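Local coordinates for protein dihydropteridine reductase (PDB 1OOE) that probably catalyses the NADH- or NADPH-dependent reduction of quinonoid dihydrobiopterin to tetrahydrobiopterin, working as a homodimer of the short-chain dehydrogenase/reductase family, at residues I7-K12 with A109-L114; E21-N26 with G75-A80. One frame throughout, in Å; residues are numbered along the deposited sequence.

Interaction 1. Residues I7-K12 with A109-L114; sequences IVYGGK and AIAAKL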
loop_
_atom_site.group_PDB
_atom_site.type_symbol
_atom_site.label_atom_id
_atom_site.label_comp_id
_atom_site.label_asym_id
_atom_site.label_seq_id
_atom_site.Cartn_x
_atom_site.Cartn_y
_atom_site.Cartn_z
ATOM N N ILE A 7 6.351 14.570 19.028
ATOM C CA ILE A 7 4.969 14.268 18.683
ATOM C C ILE A 7 4.771 12.759 18.725
ATOM O O ILE A 7 5.577 12.007 18.178
ATOM C CB ILE A 7 4.631 14.759 17.256
ATOM C CG1 ILE A 7 4.638 16.290 17.214
ATOM C CG2 ILE A 7 3.285 14.187 16.800
ATOM C CD1 ILE A 7 4.477 16.854 15.816
ATOM N N VAL A 8 3.712 12.318 19.399
ATOM C CA VAL A 8 3.394 10.897 19.475
ATOM C C VAL A 8 2.024 10.730 18.836
ATOM O O VAL A 8 1.009 11.155 19.391
ATOM C CB VAL A 8 3.328 10.382 20.939
ATOM C CG1 VAL A 8 2.937 8.902 20.948
ATOM C CG2 VAL A 8 4.674 10.562 21.624
ATOM N N TYR A 9 2.016 10.131 17.649
ATOM C CA TYR A 9 0.798 9.887 16.891
ATOM C C TYR A 9 0.360 8.491 17.327
ATOM O O TYR A 9 0.960 7.491 16.926
ATOM C CB TYR A 9 1.135 9.918 15.395
ATOM C CG TYR A 9 -0.024 10.150 14.448
ATOM C CD1 TYR A 9 -1.235 9.478 14.605
ATOM C CD2 TYR A 9 0.120 11.001 13.350
ATOM C CE1 TYR A 9 -2.277 9.644 13.683
ATOM C CE2 TYR A 9 -0.906 11.172 12.430
ATOM C CZ TYR A 9 -2.099 10.493 12.596
ATOM O OH TYR A 9 -3.099 10.651 11.665
ATOM N N GLY A 10 -0.674 8.441 18.164
ATOM C CA GLY A 10 -1.173 7.178 18.691
ATOM C C GLY A 10 -0.842 7.086 20.175
ATOM O O GLY A 10 -0.603 6.002 20.709
ATOM N N GLY A 11 -0.843 8.238 20.842
ATOM C CA GLY A 11 -0.516 8.302 22.259
ATOM C C GLY A 11 -1.478 7.661 23.242
ATOM O O GLY A 11 -1.197 7.627 24.447
ATOM N N LYS A 12 -2.612 7.168 22.750
ATOM C CA LYS A 12 -3.595 6.518 23.613
ATOM C C LYS A 12 -3.376 5.010 23.686
ATOM O O LYS A 12 -3.911 4.344 24.573
ATOM C CB LYS A 12 -5.017 6.796 23.114
ATOM C CG LYS A 12 -5.433 8.257 23.191
ATOM C CD LYS A 12 -5.426 8.779 24.626
ATOM C CE LYS A 12 -6.503 8.115 25.474
ATOM N NZ LYS A 12 -6.551 8.668 26.859
ATOM N N ALA A 109 1.317 8.458 6.662
ATOM C CA ALA A 109 1.475 9.532 5.687
ATOM C C ALA A 109 1.331 10.909 6.324
ATOM O O ALA A 109 2.081 11.824 5.995
ATOM C CB ALA A 109 0.465 9.371 4.568
ATOM N N ILE A 110 0.359 11.068 7.217
ATOM C CA ILE A 110 0.166 12.357 7.877
ATOM C C ILE A 110 1.342 12.622 8.818
ATOM O O ILE A 110 1.786 13.763 8.963
ATOM C CB ILE A 110 -1.183 12.402 8.640
ATOM C CG1 ILE A 110 -2.333 12.344 7.629
ATOM C CG2 ILE A 110 -1.283 13.682 9.472
ATOM C CD1 ILE A 110 -3.717 12.316 8.243
ATOM N N ALA A 111 1.869 11.571 9.442
ATOM C CA ALA A 111 3.022 11.746 10.323
ATOM C C ALA A 111 4.194 12.258 9.478
ATOM O O ALA A 111 4.941 13.149 9.902
ATOM C CB ALA A 111 3.390 10.415 10.997
ATOM N N ALA A 112 4.347 11.701 8.278
ATOM C CA ALA A 112 5.423 12.121 7.384
ATOM C C ALA A 112 5.237 13.585 6.986
ATOM O O ALA A 112 6.192 14.357 6.982
ATOM C CB ALA A 112 5.457 11.232 6.136
ATOM N N LYS A 113 4.005 13.960 6.648
ATOM C CA LYS A 113 3.709 15.340 6.264
ATOM C C LYS A 113 4.074 16.282 7.411
ATOM O O LYS A 113 4.627 17.363 7.188
ATOM C CB LYS A 113 2.220 15.494 5.922
ATOM C CG LYS A 113 1.840 16.883 5.392
ATOM C CD LYS A 113 2.546 17.193 4.077
ATOM C CE LYS A 113 2.243 18.608 3.603
ATOM N NZ LYS A 113 2.798 18.861 2.246
ATOM N N LEU A 114 3.760 15.875 8.638
ATOM C CA LEU A 114 4.077 16.692 9.806
ATOM C C LEU A 114 5.586 16.876 9.929
ATOM O O LEU A 114 6.063 17.965 10.250
ATOM C CB LEU A 114 3.528 16.038 11.080
ATOM C CG LEU A 114 2.012 16.127 11.275
ATOM C CD1 LEU A 114 1.567 15.185 12.393
ATOM C CD2 LEU A 114 1.631 17.560 11.595
#

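Interaction 2. Residues E21-N26 with G75-A80; sequences EFFKKN and GVFCVA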
loop_
_atom_site.group_PDB
_atom_site.type_symbol
_atom_site.label_atom_id
_atom_site.label_comp_id
_atom_site.label_asym_id
_atom_site.label_seq_id
_atom_site.Cartn_x
_atom_site.Cartn_y
_atom_site.Cartn_z
ATOM N N GLU A 21 4.838 8.901 28.087
ATOM C CA GLU A 21 5.224 9.001 29.492
ATOM C C GLU A 21 6.741 9.033 29.666
ATOM O O GLU A 21 7.266 9.801 30.475
ATOM C CB GLU A 21 4.652 7.824 30.288
ATOM C CG GLU A 21 3.144 7.850 30.484
ATOM C CD GLU A 21 2.667 9.106 31.188
ATOM O OE1 GLU A 21 3.439 9.667 31.996
ATOM O OE2 GLU A 21 1.514 9.524 30.944
ATOM N N PHE A 22 7.442 8.199 28.905
ATOM C CA PHE A 22 8.893 8.122 28.996
ATOM C C PHE A 22 9.591 9.426 28.609
ATOM O O PHE A 22 10.495 9.879 29.311
ATOM C CB PHE A 22 9.415 6.980 28.124
ATOM C CG PHE A 22 10.865 6.666 28.343
ATOM C CD1 PHE A 22 11.291 6.080 29.532
ATOM C CD2 PHE A 22 11.808 6.957 27.366
ATOM C CE1 PHE A 22 12.637 5.789 29.743
ATOM C CE2 PHE A 22 13.159 6.670 27.566
ATOM C CZ PHE A 22 13.573 6.085 28.755
ATOM N N PHE A 23 9.183 10.030 27.496
ATOM C CA PHE A 23 9.810 11.282 27.080
ATOM C C PHE A 23 9.488 12.406 28.052
ATOM O O PHE A 23 10.328 13.269 28.318
ATOM C CB PHE A 23 9.381 11.665 25.658
ATOM C CG PHE A 23 10.221 11.025 24.586
ATOM C CD1 PHE A 23 10.105 9.665 24.308
ATOM C CD2 PHE A 23 11.168 11.773 23.887
ATOM C CE1 PHE A 23 10.923 9.057 23.352
ATOM C CE2 PHE A 23 11.988 11.176 22.931
ATOM C CZ PHE A 23 11.866 9.813 22.663
ATOM N N LYS A 24 8.271 12.390 28.584
ATOM C CA LYS A 24 7.845 13.399 29.545
ATOM C C LYS A 24 8.727 13.304 30.788
ATOM O O LYS A 24 9.189 14.318 31.319
ATOM C CB LYS A 24 6.384 13.167 29.924
ATOM C CG LYS A 24 5.771 14.250 30.791
ATOM C CD LYS A 24 4.341 13.885 31.174
ATOM C CE LYS A 24 3.698 14.965 32.026
ATOM N NZ LYS A 24 2.319 14.596 32.446
ATOM N N LYS A 25 8.965 12.079 31.248
ATOM C CA LYS A 25 9.796 11.860 32.426
ATOM C C LYS A 25 11.219 12.345 32.173
ATOM O O LYS A 25 11.934 12.722 33.105
ATOM C CB LYS A 25 9.819 10.372 32.794
ATOM C CG LYS A 25 10.718 10.044 33.984
ATOM C CD LYS A 25 10.779 8.547 34.260
ATOM C CE LYS A 25 9.424 7.999 34.679
ATOM N NZ LYS A 25 8.906 8.669 35.907
ATOM N N ASN A 26 11.621 12.343 30.906
ATOM C CA ASN A 26 12.960 12.773 30.534
ATOM C C ASN A 26 13.067 14.230 30.087
ATOM O O ASN A 26 13.966 14.589 29.328
ATOM C CB ASN A 26 13.519 11.837 29.460
ATOM C CG ASN A 26 14.062 10.547 30.048
ATOM O OD1 ASN A 26 15.190 10.504 30.543
ATOM N ND2 ASN A 26 13.255 9.493 30.014
ATOM N N GLY A 75 11.439 14.966 17.220
ATOM C CA GLY A 75 11.009 13.684 16.694
ATOM C C GLY A 75 9.507 13.572 16.532
ATOM O O GLY A 75 8.737 14.251 17.214
ATOM N N VAL A 76 9.104 12.727 15.588
ATOM C CA VAL A 76 7.699 12.442 15.310
ATOM C C VAL A 76 7.649 10.916 15.364
ATOM O O VAL A 76 8.325 10.246 14.587
ATOM C CB VAL A 76 7.286 12.933 13.895
ATOM C CG1 VAL A 76 5.849 12.513 13.590
ATOM C CG2 VAL A 76 7.408 14.452 13.817
ATOM N N PHE A 77 6.880 10.375 16.302
ATOM C CA PHE A 77 6.782 8.927 16.461
ATOM C C PHE A 77 5.361 8.467 16.172
ATOM O O PHE A 77 4.433 8.836 16.884
ATOM C CB PHE A 77 7.171 8.529 17.890
ATOM C CG PHE A 77 8.428 9.196 18.395
ATOM C CD1 PHE A 77 9.575 9.258 17.605
ATOM C CD2 PHE A 77 8.463 9.748 19.672
ATOM C CE1 PHE A 77 10.739 9.861 18.082
ATOM C CE2 PHE A 77 9.623 10.352 20.161
ATOM C CZ PHE A 77 10.762 10.409 19.365
ATOM N N CYS A 78 5.197 7.656 15.129
ATOM C CA CYS A 78 3.875 7.168 14.745
ATOM C C CYS A 78 3.696 5.688 15.061
ATOM O O CYS A 78 4.338 4.835 14.448
ATOM C CB CYS A 78 3.650 7.401 13.250
ATOM S SG CYS A 78 1.972 7.023 12.684
ATOM N N VAL A 79 2.816 5.395 16.015
ATOM C CA VAL A 79 2.546 4.020 16.428
ATOM C C VAL A 79 1.049 3.708 16.415
ATOM O O VAL A 79 0.592 2.770 17.077
ATOM C CB VAL A 79 3.103 3.754 17.849
ATOM C CG1 VAL A 79 4.625 3.812 17.820
ATOM C CG2 VAL A 79 2.550 4.784 18.838
ATOM N N ALA A 80 0.293 4.479 15.640
ATOM C CA ALA A 80 -1.155 4.300 15.550
ATOM C C ALA A 80 -1.580 3.106 14.695
ATOM O O ALA A 80 -0.826 2.636 13.846
ATOM C CB ALA A 80 -1.791 5.570 15.003
#

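Interaction 1. Residues I7-K12 with A109-L114
In the Rossmann-type core, Y9 at the end of strand 4-9 packs against I110 and A111 of helix 93-118, joining the central sheet to one of its covering helices. The CB of Y9 points toward the helix, and a chi1 of -160° turns CG anti to the backbone N, carrying the CE2 side of the ring to I110; the two side chains cross at about a right angle. I110 CG2 lies at the ring edge, close to its plane, 3.9 Å from Y9 CE2. Farther out, Y9 OH is 3.9 Å from I110 CD1. Nearer the strand, Y9 CD2 and A111 CB are 4.1 Å apart, the methyl approaching the ring obliquely. Replacing Y9 by an alanine removes the ring, which would probably open a gap beside I110 CG2 and A111 CB. I60 of helix 53-68 also packs on Y9. K113 NZ, on helix 93-118, donates a hydrogen bond to S90 O of the second subunit. At G10 the backbone angles would jam any CB against Y9 O, calling for glycine. A buried parallel strand running into a glycine-rich turn, with a later helix packed on its sheet, is consistent with the dinucleotide-binding Rossmann fold of the SDR family.

Interaction 2. Residues E21-N26 with G75-A80
F77 and F23 meet in the Rossmann fold on the face of the sheet covered by helix 14-25, where an aromatic pair spans from strand 73-78 to the helix. F77 serves as a worked example of how a strand residue reaches a helix. Its CB points toward the helix, and a first torsion of -46° sets CG anti to the carbonyl carbon, beside the backbone N. From there the two flanks of the ring have different neighbours. CE1 belongs to the flank near G75, whose carbonyl carbon, G75 C, sits 4.2 Å above the F77 ring plane, offset toward the rim; a CB on G75 would clash with F77 CE1. On the other flank CE2 goes to the partner, lying over one face of the F23 ring, 3.4 Å from F23 CZ and 3.7 Å from F23 CE1. At the tip, F77 CZ is 3.5 Å from F23 CZ. The side chains come from opposite directions and their planes are inclined at 50°, so the pair is an oblique one, with ring centroids 5.0 Å apart. V6 of strand 4-9 touches both rings, Y28 meets F23 edge-to-face, and T209 of helix 198-210 packs on F77. At the end of the helix, N26 folds its amide back: N26 ND2 donates to F22 O at 2.9 Å, nearly straight at 164°, from above the carbonyl plane, and the same nitrogen lies 3.6 Å above the centre of the F22 ring.

From the N terminus the chain lays down strand 4-9, passes through a glycine-rich turn into helix 14-25, adds strands 28-34 and 43-46 and helix 53-68, and then re-enters the sheet as strand 73-78, next to strand 4-9 and parallel to it. There interaction 2 closes a loop between helix and strand. Helix 93-118 follows, and packs back on the first strand to close the longer loop of interaction 1, inside which interaction 2 is nested. The two contacts bind helices to opposite faces of one sheet. Probable backbone hydrogen bonds from F77 N to I7 O and from Y9 N to F77 O connect them directly, and A111 also packs against C78.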